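Local coordinates for 2-aminomuconic 6-semialdehyde dehydrogenase (Pseudomonas sp., PDB 7BZV), which catalyses the NAD+-dependent oxidation of 2-aminomuconic 6-semialdehyde, a step of 2-aminophenol breakdown, and works as a tetramer, at residues A37-V42 against I218-D223; L279-G284 against N444-R449; F342-Q347 against A383-E388. One frame throughout, in Å; residues are numbered along the deposited sequence.

Contact 1: A37-V42 against I218-D223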
ATOM      1  N   ALA B  37      -2.831  20.939  38.505  1.00 55.93           N
ATOM      2  CA  ALA B  37      -1.392  20.857  38.313  1.00 59.90           C
ATOM      3  C   ALA B  37      -0.845  22.226  37.939  1.00 66.67           C
ATOM      4  O   ALA B  37      -1.391  22.895  37.052  1.00 51.29           O
ATOM      5  CB  ALA B  37      -1.055  19.848  37.214  1.00 52.80           C
ATOM      6  N   ASP B  38       0.243  22.632  38.601  1.00 61.74           N
ATOM      7  CA  ASP B  38       0.879  23.911  38.310  1.00 57.89           C
ATOM      8  C   ASP B  38       1.881  23.756  37.169  1.00 54.80           C
ATOM      9  O   ASP B  38       2.132  22.656  36.673  1.00 52.59           O
ATOM     10  CB  ASP B  38       1.582  24.474  39.552  1.00 58.65           C
ATOM     11  CG  ASP B  38       2.439  23.444  40.251  1.00 67.64           C
ATOM     12  OD1 ASP B  38       3.226  22.758  39.561  1.00 69.68           O
ATOM     13  OD2 ASP B  38       2.333  23.327  41.496  1.00 78.78           O
ATOM     14  N   ARG B  39       2.457  24.883  36.744  1.00 62.80           N
ATOM     15  CA  ARG B  39       3.469  24.839  35.694  1.00 56.74           C
ATOM     16  C   ARG B  39       4.582  23.862  36.040  1.00 55.97           C
ATOM     17  O   ARG B  39       5.119  23.184  35.149  1.00 49.43           O
ATOM     18  CB  ARG B  39       4.049  26.238  35.462  1.00 59.24           C
ATOM     19  CG  ARG B  39       4.803  26.390  34.150  1.00 75.91           C
ATOM     20  CD  ARG B  39       5.086  27.848  33.818  1.00 84.38           C
ATOM     21  NE  ARG B  39       4.420  28.249  32.587  1.00 87.31           N
ATOM     22  CZ  ARG B  39       3.484  29.187  32.519  1.00 84.44           C
ATOM     23  NH1 ARG B  39       3.119  29.840  33.621  1.00 83.91           N
ATOM     24  NH2 ARG B  39       2.916  29.479  31.347  1.00 61.60           N
ATOM     25  N   ASP B  40       4.924  23.764  37.327  1.00 62.15           N
ATOM     26  CA  ASP B  40       6.046  22.939  37.763  1.00 71.55           C
ATOM     27  C   ASP B  40       5.777  21.464  37.513  1.00 51.27           C
ATOM     28  O   ASP B  40       6.662  20.725  37.064  1.00 46.31           O
ATOM     29  CB  ASP B  40       6.315  23.148  39.258  1.00 80.86           C
ATOM     30  CG  ASP B  40       7.149  24.370  39.544  1.00 83.57           C
ATOM     31  OD1 ASP B  40       7.657  24.991  38.589  1.00 63.67           O
ATOM     32  OD2 ASP B  40       7.297  24.704  40.741  1.00 98.73           O
ATOM     33  N   LEU B  41       4.570  21.011  37.853  1.00 44.10           N
ATOM     34  CA  LEU B  41       4.256  19.595  37.727  1.00 52.23           C
ATOM     35  C   LEU B  41       4.187  19.191  36.261  1.00 42.42           C
ATOM     36  O   LEU B  41       4.640  18.106  35.882  1.00 50.28           O
ATOM     37  CB  LEU B  41       2.947  19.289  38.449  1.00 47.82           C
ATOM     38  CG  LEU B  41       2.684  17.788  38.639  1.00 51.24           C
ATOM     39  CD1 LEU B  41       3.863  17.065  39.250  1.00 47.98           C
ATOM     40  CD2 LEU B  41       1.428  17.544  39.482  1.00 48.34           C
ATOM     41  N   VAL B  42       3.636  20.061  35.418  1.00 40.82           N
ATOM     42  CA  VAL B  42       3.628  19.791  33.987  1.00 43.42           C
ATOM     43  C   VAL B  42       5.057  19.658  33.477  1.00 46.59           C
ATOM     44  O   VAL B  42       5.385  18.746  32.709  1.00 40.37           O
ATOM     45  CB  VAL B  42       2.858  20.888  33.236  1.00 52.62           C
ATOM     46  CG1 VAL B  42       3.093  20.759  31.732  1.00 66.10           C
ATOM     47  CG2 VAL B  42       1.372  20.801  33.574  1.00 40.12           C
ATOM     48  N   ILE B 218       1.125  22.777  28.852  1.00 32.79           N
ATOM     49  CA  ILE B 218       1.556  21.732  27.935  1.00 32.85           C
ATOM     50  C   ILE B 218       1.872  22.340  26.579  1.00 43.47           C
ATOM     51  O   ILE B 218       2.931  22.084  26.001  1.00 42.54           O
ATOM     52  CB  ILE B 218       0.486  20.634  27.811  1.00 35.55           C
ATOM     53  CG1 ILE B 218       0.350  19.818  29.093  1.00 36.81           C
ATOM     54  CG2 ILE B 218       0.833  19.736  26.652  1.00 35.47           C
ATOM     55  CD1 ILE B 218      -0.888  18.902  29.074  1.00 40.16           C
ATOM     56  N   SER B 219       0.953  23.168  26.059  1.00 38.04           N
ATOM     57  CA  SER B 219       1.092  23.679  24.696  1.00 49.33           C
ATOM     58  C   SER B 219       2.315  24.580  24.528  1.00 50.98           C
ATOM     59  O   SER B 219       2.857  24.665  23.415  1.00 41.08           O
ATOM     60  CB  SER B 219      -0.172  24.447  24.280  1.00 44.17           C
ATOM     61  OG  SER B 219      -0.343  25.625  25.040  1.00 70.91           O
ATOM     62  N   GLN B 220       2.766  25.235  25.601  1.00 40.81           N
ATOM     63  CA  GLN B 220       3.897  26.164  25.569  1.00 53.35           C
ATOM     64  C   GLN B 220       5.242  25.520  25.901  1.00 45.09           C
ATOM     65  O   GLN B 220       6.290  26.156  25.716  1.00 42.95           O
ATOM     66  CB  GLN B 220       3.649  27.303  26.567  1.00 55.52           C
ATOM     67  CG  GLN B 220       2.619  28.331  26.117  1.00 83.68           C
ATOM     68  CD  GLN B 220       2.297  29.352  27.203  1.00 78.74           C
ATOM     69  OE1 GLN B 220       2.798  29.260  28.327  1.00 72.57           O
ATOM     70  NE2 GLN B 220       1.459  30.335  26.866  1.00 60.10           N
ATOM     71  N   HIS B 221       5.247  24.303  26.405  1.00 52.98           N
ATOM     72  CA  HIS B 221       6.473  23.734  26.922  1.00 48.33           C
ATOM     73  C   HIS B 221       7.459  23.488  25.787  1.00 54.25           C
ATOM     74  O   HIS B 221       7.111  22.839  24.789  1.00 46.72           O
ATOM     75  CB  HIS B 221       6.172  22.448  27.651  1.00 46.43           C
ATOM     76  CG  HIS B 221       7.290  21.993  28.525  1.00 55.05           C
ATOM     77  ND1 HIS B 221       8.509  21.592  28.019  1.00 52.76           N
ATOM     78  CD2 HIS B 221       7.381  21.885  29.871  1.00 50.41           C
ATOM     79  CE1 HIS B 221       9.295  21.240  29.018  1.00 61.31           C
ATOM     80  NE2 HIS B 221       8.637  21.410  30.151  1.00 48.78           N
ATOM     81  N   PRO B 222       8.693  23.977  25.891  1.00 55.90           N
ATOM     82  CA  PRO B 222       9.605  23.865  24.740  1.00 53.99           C
ATOM     83  C   PRO B 222      10.017  22.433  24.432  1.00 46.24           C
ATOM     84  O   PRO B 222      10.541  22.185  23.335  1.00 47.71           O
ATOM     85  CB  PRO B 222      10.809  24.732  25.145  1.00 51.83           C
ATOM     86  CG  PRO B 222      10.789  24.744  26.665  1.00 57.13           C
ATOM     87  CD  PRO B 222       9.335  24.547  27.094  1.00 52.49           C
ATOM     88  N   ASP B 223       9.824  21.499  25.370  1.00 40.56           N
ATOM     89  CA  ASP B 223      10.246  20.105  25.230  1.00 70.69           C
ATOM     90  C   ASP B 223       9.095  19.161  24.892  1.00 56.15           C
ATOM     91  O   ASP B 223       9.303  17.942  24.815  1.00 37.19           O
ATOM     92  CB  ASP B 223      10.940  19.613  26.513  1.00 93.69           C
ATOM     93  CG  ASP B 223      12.200  20.401  26.839  1.00 78.25           C
ATOM     94  OD1 ASP B 223      12.809  20.943  25.887  1.00 52.28           O
ATOM     95  OD2 ASP B 223      12.580  20.459  28.033  1.00 78.08           O
TER

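Contact 2: L279-G284 against N444-R449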
ATOM      1  N   LEU B 279     -28.943  14.404  15.144  1.00 24.66           N
ATOM      2  CA  LEU B 279     -29.368  15.641  15.780  1.00 29.37           C
ATOM      3  C   LEU B 279     -29.194  15.624  17.299  1.00 29.48           C
ATOM      4  O   LEU B 279     -28.770  16.633  17.862  1.00 25.79           O
ATOM      5  CB  LEU B 279     -30.848  15.958  15.461  1.00 29.04           C
ATOM      6  CG  LEU B 279     -31.203  16.192  13.986  1.00 34.48           C
ATOM      7  CD1 LEU B 279     -32.705  16.263  13.759  1.00 26.46           C
ATOM      8  CD2 LEU B 279     -30.533  17.434  13.437  1.00 34.58           C
ATOM      9  N   PHE B 280     -29.516  14.516  17.995  1.00 22.44           N
ATOM     10  CA  PHE B 280     -29.743  14.578  19.440  1.00 26.62           C
ATOM     11  C   PHE B 280     -28.917  13.575  20.235  1.00 23.38           C
ATOM     12  O   PHE B 280     -28.938  13.613  21.467  1.00 25.78           O
ATOM     13  CB  PHE B 280     -31.258  14.395  19.747  1.00 25.72           C
ATOM     14  CG  PHE B 280     -32.143  15.351  19.000  1.00 24.76           C
ATOM     15  CD1 PHE B 280     -31.918  16.711  19.082  1.00 27.53           C
ATOM     16  CD2 PHE B 280     -33.188  14.889  18.196  1.00 29.39           C
ATOM     17  CE1 PHE B 280     -32.705  17.606  18.376  1.00 28.27           C
ATOM     18  CE2 PHE B 280     -33.969  15.779  17.473  1.00 28.84           C
ATOM     19  CZ  PHE B 280     -33.734  17.140  17.575  1.00 28.43           C
ATOM     20  N   LEU B 281     -28.157  12.703  19.583  1.00 25.70           N
ATOM     21  CA  LEU B 281     -27.263  11.842  20.345  1.00 27.37           C
ATOM     22  C   LEU B 281     -26.322  12.686  21.204  1.00 24.71           C
ATOM     23  O   LEU B 281     -25.812  13.716  20.761  1.00 25.40           O
ATOM     24  CB  LEU B 281     -26.456  10.943  19.397  1.00 29.11           C
ATOM     25  CG  LEU B 281     -25.591   9.922  20.116  1.00 27.22           C
ATOM     26  CD1 LEU B 281     -26.483   8.886  20.816  1.00 41.22           C
ATOM     27  CD2 LEU B 281     -24.609   9.197  19.154  1.00 33.07           C
ATOM     28  N   ASN B 282     -26.111  12.271  22.456  1.00 26.83           N
ATOM     29  CA  ASN B 282     -25.238  13.033  23.363  1.00 36.15           C
ATOM     30  C   ASN B 282     -25.760  14.462  23.529  1.00 29.14           C
ATOM     31  O   ASN B 282     -24.988  15.416  23.730  1.00 33.47           O
ATOM     32  CB  ASN B 282     -23.785  13.018  22.846  1.00 37.24           C
ATOM     33  CG  ASN B 282     -22.747  13.187  23.952  1.00 33.09           C
ATOM     34  OD1 ASN B 282     -22.924  12.678  25.047  1.00 24.80           O
ATOM     35  ND2 ASN B 282     -21.629  13.826  23.634  1.00 33.35           N
ATOM     36  N   SER B 283     -27.076  14.615  23.436  1.00 32.62           N
ATOM     37  CA  SER B 283     -27.733  15.926  23.509  1.00 26.30           C
ATOM     38  C   SER B 283     -27.154  16.893  22.491  1.00 25.36           C
ATOM     39  O   SER B 283     -27.040  18.094  22.742  1.00 30.69           O
ATOM     40  CB  SER B 283     -27.658  16.493  24.926  1.00 30.43           C
ATOM     41  OG  SER B 283     -28.290  15.574  25.809  1.00 38.04           O
ATOM     42  N   GLY B 284     -26.795  16.362  21.325  1.00 25.74           N
ATOM     43  CA  GLY B 284     -26.299  17.225  20.280  1.00 29.80           C
ATOM     44  C   GLY B 284     -24.875  17.713  20.468  1.00 28.38           C
ATOM     45  O   GLY B 284     -24.429  18.592  19.713  1.00 28.66           O
ATOM     46  N   ASN B 444     -26.500   7.366   4.079  1.00 22.64           N
ATOM     47  CA  ASN B 444     -27.505   6.496   4.693  1.00 26.23           C
ATOM     48  C   ASN B 444     -27.053   5.949   6.028  1.00 22.42           C
ATOM     49  O   ASN B 444     -27.390   4.836   6.395  1.00 22.17           O
ATOM     50  CB  ASN B 444     -27.901   5.371   3.744  1.00 22.24           C
ATOM     51  CG  ASN B 444     -28.643   5.892   2.522  1.00 25.16           C
ATOM     52  OD1 ASN B 444     -29.191   7.001   2.523  1.00 22.86           O
ATOM     53  ND2 ASN B 444     -28.607   5.119   1.449  1.00 25.35           N
ATOM     54  N   THR B 445     -26.275   6.749   6.759  1.00 22.59           N
ATOM     55  CA  THR B 445     -25.858   6.465   8.126  1.00 24.73           C
ATOM     56  C   THR B 445     -25.271   7.766   8.679  1.00 27.39           C
ATOM     57  O   THR B 445     -25.230   8.794   7.998  1.00 23.14           O
ATOM     58  CB  THR B 445     -24.875   5.298   8.139  1.00 26.80           C
ATOM     59  OG1 THR B 445     -24.608   4.901   9.473  1.00 27.32           O
ATOM     60  CG2 THR B 445     -23.558   5.695   7.504  1.00 24.84           C
ATOM     61  N   TRP B 446     -24.802   7.704   9.914  1.00 24.09           N
ATOM     62  CA  TRP B 446     -24.210   8.844  10.604  1.00 25.77           C
ATOM     63  C   TRP B 446     -23.377   8.277  11.755  1.00 29.46           C
ATOM     64  O   TRP B 446     -23.801   7.324  12.406  1.00 27.50           O
ATOM     65  CB  TRP B 446     -25.286   9.836  11.099  1.00 23.77           C
ATOM     66  CG  TRP B 446     -24.652  10.896  11.933  1.00 29.62           C
ATOM     67  CD1 TRP B 446     -23.957  11.991  11.495  1.00 30.34           C
ATOM     68  CD2 TRP B 446     -24.597  10.932  13.367  1.00 27.15           C
ATOM     69  NE1 TRP B 446     -23.493  12.710  12.571  1.00 28.28           N
ATOM     70  CE2 TRP B 446     -23.868  12.075  13.730  1.00 29.71           C
ATOM     71  CE3 TRP B 446     -25.113  10.108  14.385  1.00 28.60           C
ATOM     72  CZ2 TRP B 446     -23.605  12.408  15.068  1.00 27.43           C
ATOM     73  CZ3 TRP B 446     -24.876  10.458  15.739  1.00 24.55           C
ATOM     74  CH2 TRP B 446     -24.095  11.589  16.052  1.00 24.82           C
ATOM     75  N   PHE B 447     -22.168   8.815  11.950  1.00 23.14           N
ATOM     76  CA  PHE B 447     -21.306   8.464  13.088  1.00 28.24           C
ATOM     77  C   PHE B 447     -20.918   6.983  13.083  1.00 35.05           C
ATOM     78  O   PHE B 447     -20.863   6.342  14.129  1.00 28.90           O
ATOM     79  CB  PHE B 447     -21.993   8.863  14.404  1.00 28.26           C
ATOM     80  CG  PHE B 447     -21.075   8.939  15.620  1.00 23.55           C
ATOM     81  CD1 PHE B 447     -19.744   9.321  15.500  1.00 34.42           C
ATOM     82  CD2 PHE B 447     -21.576   8.702  16.897  1.00 29.58           C
ATOM     83  CE1 PHE B 447     -18.944   9.449  16.604  1.00 29.60           C
ATOM     84  CE2 PHE B 447     -20.783   8.831  18.017  1.00 40.02           C
ATOM     85  CZ  PHE B 447     -19.451   9.189  17.871  1.00 36.93           C
ATOM     86  N   LEU B 448     -20.631   6.438  11.900  1.00 33.07           N
ATOM     87  CA  LEU B 448     -19.974   5.126  11.756  1.00 31.18           C
ATOM     88  C   LEU B 448     -18.481   5.343  11.526  1.00 30.94           C
ATOM     89  O   LEU B 448     -18.076   5.981  10.525  1.00 32.66           O
ATOM     90  CB  LEU B 448     -20.606   4.391  10.570  1.00 41.96           C
ATOM     91  CG  LEU B 448     -21.537   3.190  10.571  1.00 43.52           C
ATOM     92  CD1 LEU B 448     -21.656   2.721   9.085  1.00 31.42           C
ATOM     93  CD2 LEU B 448     -20.971   2.140  11.461  1.00 76.24           C
ATOM     94  N   ARG B 449     -17.643   4.856  12.449  1.00 32.65           N
ATOM     95  CA  ARG B 449     -16.244   5.293  12.519  1.00 35.52           C
ATOM     96  C   ARG B 449     -15.325   4.087  12.310  1.00 52.66           C
ATOM     97  O   ARG B 449     -15.112   3.287  13.229  1.00 62.17           O
ATOM     98  CB  ARG B 449     -15.967   5.985  13.859  1.00 35.75           C
ATOM     99  CG  ARG B 449     -16.652   7.342  14.060  1.00 28.87           C
ATOM    100  CD  ARG B 449     -15.783   8.417  13.407  1.00 26.91           C
ATOM    101  NE  ARG B 449     -14.466   8.575  14.045  1.00 36.06           N
ATOM    102  CZ  ARG B 449     -13.269   8.274  13.507  1.00 37.97           C
ATOM    103  NH1 ARG B 449     -13.095   7.751  12.282  1.00 31.95           N
ATOM    104  NH2 ARG B 449     -12.211   8.492  14.234  1.00 33.65           N
TER

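Contact 3: F342-Q347 against A383-E388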
ATOM      1  N   PHE B 342     -30.812  29.678  21.585  1.00 36.13           N
ATOM      2  CA  PHE B 342     -32.262  29.605  21.445  1.00 44.32           C
ATOM      3  C   PHE B 342     -32.869  31.009  21.409  1.00 51.47           C
ATOM      4  O   PHE B 342     -33.819  31.272  20.658  1.00 37.96           O
ATOM      5  CB  PHE B 342     -32.900  28.805  22.597  1.00 43.15           C
ATOM      6  CG  PHE B 342     -32.636  27.322  22.565  1.00 41.51           C
ATOM      7  CD1 PHE B 342     -31.802  26.743  21.616  1.00 39.35           C
ATOM      8  CD2 PHE B 342     -33.226  26.505  23.514  1.00 49.99           C
ATOM      9  CE1 PHE B 342     -31.561  25.379  21.618  1.00 39.53           C
ATOM     10  CE2 PHE B 342     -32.991  25.130  23.513  1.00 52.95           C
ATOM     11  CZ  PHE B 342     -32.166  24.574  22.567  1.00 49.21           C
ATOM     12  N   GLU B 343     -32.357  31.915  22.246  1.00 54.08           N
ATOM     13  CA  GLU B 343     -32.907  33.269  22.279  1.00 56.99           C
ATOM     14  C   GLU B 343     -32.530  34.040  21.017  1.00 46.06           C
ATOM     15  O   GLU B 343     -33.372  34.725  20.427  1.00 50.69           O
ATOM     16  CB  GLU B 343     -32.421  34.000  23.535  1.00 56.07           C
ATOM     17  CG  GLU B 343     -32.976  35.417  23.725  1.00 72.56           C
ATOM     18  CD  GLU B 343     -34.496  35.465  23.793  1.00 73.55           C
ATOM     19  OE1 GLU B 343     -35.100  34.560  24.401  1.00 70.96           O
ATOM     20  OE2 GLU B 343     -35.095  36.415  23.246  1.00 74.33           O
ATOM     21  N   LEU B 344     -31.273  33.924  20.575  1.00 42.18           N
ATOM     22  CA  LEU B 344     -30.890  34.523  19.298  1.00 34.37           C
ATOM     23  C   LEU B 344     -31.808  34.036  18.183  1.00 39.58           C
ATOM     24  O   LEU B 344     -32.227  34.821  17.329  1.00 44.53           O
ATOM     25  CB  LEU B 344     -29.437  34.206  18.975  1.00 41.27           C
ATOM     26  CG  LEU B 344     -28.883  34.856  17.702  1.00 39.51           C
ATOM     27  CD1 LEU B 344     -29.005  36.391  17.803  1.00 46.94           C
ATOM     28  CD2 LEU B 344     -27.440  34.455  17.487  1.00 52.12           C
ATOM     29  N   ALA B 345     -32.150  32.742  18.188  1.00 50.25           N
ATOM     30  CA  ALA B 345     -33.055  32.214  17.170  1.00 41.40           C
ATOM     31  C   ALA B 345     -34.394  32.937  17.214  1.00 38.54           C
ATOM     32  O   ALA B 345     -34.934  33.358  16.182  1.00 42.44           O
ATOM     33  CB  ALA B 345     -33.275  30.710  17.360  1.00 38.90           C
ATOM     34  N   ARG B 346     -34.961  33.059  18.404  1.00 40.06           N
ATOM     35  CA  ARG B 346     -36.195  33.818  18.557  1.00 53.10           C
ATOM     36  C   ARG B 346     -36.058  35.208  17.952  1.00 58.18           C
ATOM     37  O   ARG B 346     -36.864  35.622  17.112  1.00 51.31           O
ATOM     38  CB  ARG B 346     -36.538  33.919  20.035  1.00 54.57           C
ATOM     39  CG  ARG B 346     -37.893  33.400  20.393  1.00 67.75           C
ATOM     40  CD  ARG B 346     -37.979  33.229  21.889  1.00 83.15           C
ATOM     41  NE  ARG B 346     -37.803  31.839  22.292  1.00 78.08           N
ATOM     42  CZ  ARG B 346     -38.634  30.855  21.956  1.00 78.94           C
ATOM     43  NH1 ARG B 346     -39.699  31.102  21.193  1.00 70.42           N
ATOM     44  NH2 ARG B 346     -38.400  29.621  22.383  1.00 66.94           N
ATOM     45  N   GLN B 347     -35.020  35.933  18.361  1.00 56.38           N
ATOM     46  CA  GLN B 347     -34.817  37.293  17.877  1.00 58.33           C
ATOM     47  C   GLN B 347     -34.652  37.335  16.368  1.00 61.29           C
ATOM     48  O   GLN B 347     -35.118  38.276  15.716  1.00 52.61           O
ATOM     49  CB  GLN B 347     -33.589  37.903  18.537  1.00 56.15           C
ATOM     50  CG  GLN B 347     -33.623  37.896  20.024  1.00 67.80           C
ATOM     51  CD  GLN B 347     -32.492  38.695  20.602  1.00 96.01           C
ATOM     52  OE1 GLN B 347     -31.572  38.140  21.199  1.00100.06           O
ATOM     53  NE2 GLN B 347     -32.537  40.011  20.412  1.00114.77           N
ATOM     54  N   ALA B 383     -28.585  33.660   8.579  1.00 46.72           N
ATOM     55  CA  ALA B 383     -28.856  33.973   9.974  1.00 44.14           C
ATOM     56  C   ALA B 383     -27.774  33.367  10.856  1.00 52.03           C
ATOM     57  O   ALA B 383     -27.190  32.329  10.530  1.00 41.63           O
ATOM     58  CB  ALA B 383     -30.220  33.447  10.397  1.00 49.59           C
ATOM     59  N   ARG B 384     -27.535  34.006  12.004  1.00 45.11           N
ATOM     60  CA  ARG B 384     -26.405  33.616  12.843  1.00 43.58           C
ATOM     61  C   ARG B 384     -26.569  32.208  13.397  1.00 33.68           C
ATOM     62  O   ARG B 384     -25.606  31.424  13.429  1.00 41.39           O
ATOM     63  CB  ARG B 384     -26.249  34.592  14.000  1.00 44.08           C
ATOM     64  CG  ARG B 384     -25.802  35.984  13.622  1.00 57.42           C
ATOM     65  CD  ARG B 384     -25.513  36.809  14.888  1.00 61.45           C
ATOM     66  NE  ARG B 384     -24.516  36.136  15.719  1.00 67.89           N
ATOM     67  CZ  ARG B 384     -24.421  36.245  17.040  1.00 52.55           C
ATOM     68  NH1 ARG B 384     -25.257  37.029  17.715  1.00 50.31           N
ATOM     69  NH2 ARG B 384     -23.473  35.570  17.683  1.00 54.19           N
ATOM     70  N   VAL B 385     -27.769  31.878  13.879  1.00 37.10           N
ATOM     71  CA  VAL B 385     -28.018  30.553  14.431  1.00 44.17           C
ATOM     72  C   VAL B 385     -27.968  29.460  13.375  1.00 38.06           C
ATOM     73  O   VAL B 385     -27.918  28.279  13.723  1.00 40.69           O
ATOM     74  CB  VAL B 385     -29.382  30.466  15.159  1.00 47.69           C
ATOM     75  CG1 VAL B 385     -29.370  31.325  16.403  1.00 47.64           C
ATOM     76  CG2 VAL B 385     -30.528  30.877  14.259  1.00 42.19           C
ATOM     77  N   VAL B 386     -28.017  29.817  12.095  1.00 39.25           N
ATOM     78  CA  VAL B 386     -27.877  28.826  11.036  1.00 34.08           C
ATOM     79  C   VAL B 386     -26.417  28.595  10.696  1.00 41.96           C
ATOM     80  O   VAL B 386     -26.067  27.500  10.219  1.00 36.13           O
ATOM     81  CB  VAL B 386     -28.655  29.253   9.780  1.00 42.89           C
ATOM     82  CG1 VAL B 386     -28.581  28.190   8.695  1.00 40.43           C
ATOM     83  CG2 VAL B 386     -30.114  29.537  10.146  1.00 44.05           C
ATOM     84  N   ARG B 387     -25.544  29.568  10.972  1.00 38.05           N
ATOM     85  CA  ARG B 387     -24.149  29.448  10.583  1.00 40.55           C
ATOM     86  C   ARG B 387     -23.209  29.138  11.733  1.00 31.70           C
ATOM     87  O   ARG B 387     -22.205  28.462  11.514  1.00 38.81           O
ATOM     88  CB  ARG B 387     -23.690  30.738   9.899  1.00 36.06           C
ATOM     89  CG  ARG B 387     -24.547  31.126   8.704  1.00 40.47           C
ATOM     90  CD  ARG B 387     -23.891  32.239   7.873  1.00 47.55           C
ATOM     91  NE  ARG B 387     -22.664  31.817   7.195  1.00 42.41           N
ATOM     92  CZ  ARG B 387     -22.623  31.234   6.000  1.00 42.45           C
ATOM     93  NH1 ARG B 387     -23.744  30.968   5.354  1.00 33.75           N
ATOM     94  NH2 ARG B 387     -21.459  30.902   5.453  1.00 39.34           N
ATOM     95  N   GLU B 388     -23.522  29.585  12.945  1.00 39.03           N
ATOM     96  CA  GLU B 388     -22.625  29.496  14.093  1.00 34.11           C
ATOM     97  C   GLU B 388     -22.856  28.207  14.862  1.00 30.21           C
ATOM     98  O   GLU B 388     -24.001  27.814  15.100  1.00 36.96           O
ATOM     99  CB  GLU B 388     -22.829  30.705  15.015  1.00 37.14           C
ATOM    100  CG  GLU B 388     -22.608  32.007  14.284  1.00 45.42           C
ATOM    101  CD  GLU B 388     -22.699  33.240  15.165  1.00 56.28           C
ATOM    102  OE1 GLU B 388     -22.694  33.125  16.413  1.00 47.93           O
ATOM    103  OE2 GLU B 388     -22.773  34.335  14.583  1.00 51.32           O
TER

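Contact 1: A37-V42 against I218-D223
Val-42 and Ile-218 bring the two backbones nearest, their CA atoms 6.7 Å apart, where the first turn of helix 39-52 passes the last turn of helix 214-220. Between them the buried part of the contact is apolar: Val-42 CG1 rests 3.9 Å from Ile-218 CG1, the two side chains crossing at about a right angle. In Val-42 the CG1 branch is anti to the backbone N (chi1 168°), and this branch is the one that meets the isoleucine. Val-206, in the loop before helix 214-220, touches both side chains. Nearer solvent the polar pair is Arg-39 and Gln-220. Arg-39 reaches over by a bend at chi3, whereas the glutamine chain runs extended beyond CG; NH2 of Arg-39 donates to OE1 of Gln-220 over 3.0 Å. The oxygen sits at the edge of the guanidinium, in its plane, and the guanidinium and amide planes are only 11° apart, but the N-H...O angle of 134° makes the bond weak. Helix 214-220 lies between the parallel strands 203-205 and 226-230 of one sheet, a beta-alpha-beta crossover consistent with the Rossmann-like NAD-binding domain of the aldehyde dehydrogenase family, and helix 39-52 packs on it. Asp-38 is the N-cap of helix 39-52, its OD1 accepting from Leu-41 N at 2.8 Å, nearly in line with the carboxylate C-O bond. Past the other helix, His-221 leaves helical geometry, and its ND1 accepts from Asp-223 N at 3.0 Å, the donor lying in the ring plane. That bond, with the weak one from NE2 to Asp-43 of helix 39-52, would help fix the ring's rotation. Asp-223 OD1 forms a salt bridge with Arg-414 of a neighbouring subunit.

Contact 2: L279-G284 against N444-R449
The indole of Trp-446 presents its edge to Leu-281, whose CD2 lies near the ring plane and 3.7 Å from CZ3, while one face is taken by CB of the next residue, Phe-447, 3.3 Å above the plane and nearer the ring's border than its middle. The same leucine methyl serves the second ring: Leu-281 CD2 is 3.8 Å from Phe-447 CD2, approaching it obliquely, with the two side chains crossing at about a right angle. One methyl therefore fills the angle between two successive aromatic residues. Leu-281 CB adds to the indole contact, 4.0 Å from Trp-446 CZ3. The leucine is directed there by a first torsion that sets CG anti to the backbone N (chi1 -175°), just where the chain leaves helix 268-280. Trp-446 and Phe-447 stand in the loop after strand 440-443, which is the outermost strand within this chain of the seven-stranded sheet, so the contact joins the end of that helix to the sheet's edge. Met-97 and Ile-101 of helix 95-119 also touch Leu-281. The three touching residues are buried, and carbon meets carbon throughout. The indole N-H is satisfied elsewhere, Trp-446 NE1 donating to Leu-288 O; Phe-447 also takes part in a cation-pi interaction with Arg-105. Cohesion across the two segments probably rests on dispersion and burial of apolar surface.

Contact 3: F342-Q347 against A383-E388
This is a helix-to-helix packing contact, apolar at its centre and charged on its outer side, between helix 332-348 and the short helix 384-387 on the periphery of the aldehyde dehydrogenase fold, the centre of the contact about 25 Å from the centre of the chain. The closest backbone approach is 6.0 Å, between the CA atoms of Ala-345 and Val-385. The small side chain of Ala-345 is consistent with this close approach: Val-385 CG1 comes within 3.6 Å of the Ala-345 backbone N and 3.8 Å of Leu-344 CG, while both valine methyls stand near Ala-345 CB. Leu-344 and Val-385 run antiparallel alongside one another. With CG anti to the backbone N (chi1 -176°), Leu-344 projects its CD2 methyl over one face of the Arg-384 guanidinium, 3.3 Å above the plane and displaced from the centre of the group, with CD2 3.4 Å from Arg-384 NH1. Arg-384 forms a side-on salt bridge with Glu-388. NE donates to OE2 at 2.8 Å and nearly straight (172°), in the guanidinium plane, although OE2 is met from above the carboxylate plane; NH2 reaches the syn lone pair of OE1 from a tilted position, at 141°. The two bonds probably hold the guanidinium in this orientation; NH2 also bonds a glycerol, probably from the crystallisation liquor. Replacing Leu-344 with an alanine would probably uncover that face of the guanidinium and open a gap beside Val-385 CG1. Glu-348, at the end of helix 332-348, accepts from the backbone N atoms of Arg-384 and Val-385. Tyr-341 of the long helix bonds to Glu-388 OE1, and Ile-376 of strand 374-377 touches both Ala-345 and Val-385, placing the helix pair against the seven-stranded sheet.

From the N terminus, the chain first enters contact 1 at 37-42 and returns at 218-223 to close a loop of 175 residues. Contact 2 opens at 279-284 and closes at 444-449, and contact 3, between 342-347 and 383-388, is nested inside it; no loops cross. Contacts 2 and 3 are neighbours, their nearest atoms about 8 Å apart, whereas contact 1 lies across the chain's centre from contact 2, with their centres 35 Å apart. Contact 1 ties helix 39-52 to helix 214-220 of the part built on the eight-stranded sheet, while contacts 2 and 3 tie helices and loops round the seven-stranded sheet. Contacts 1 and 2 both also touch another subunit of the tetramer.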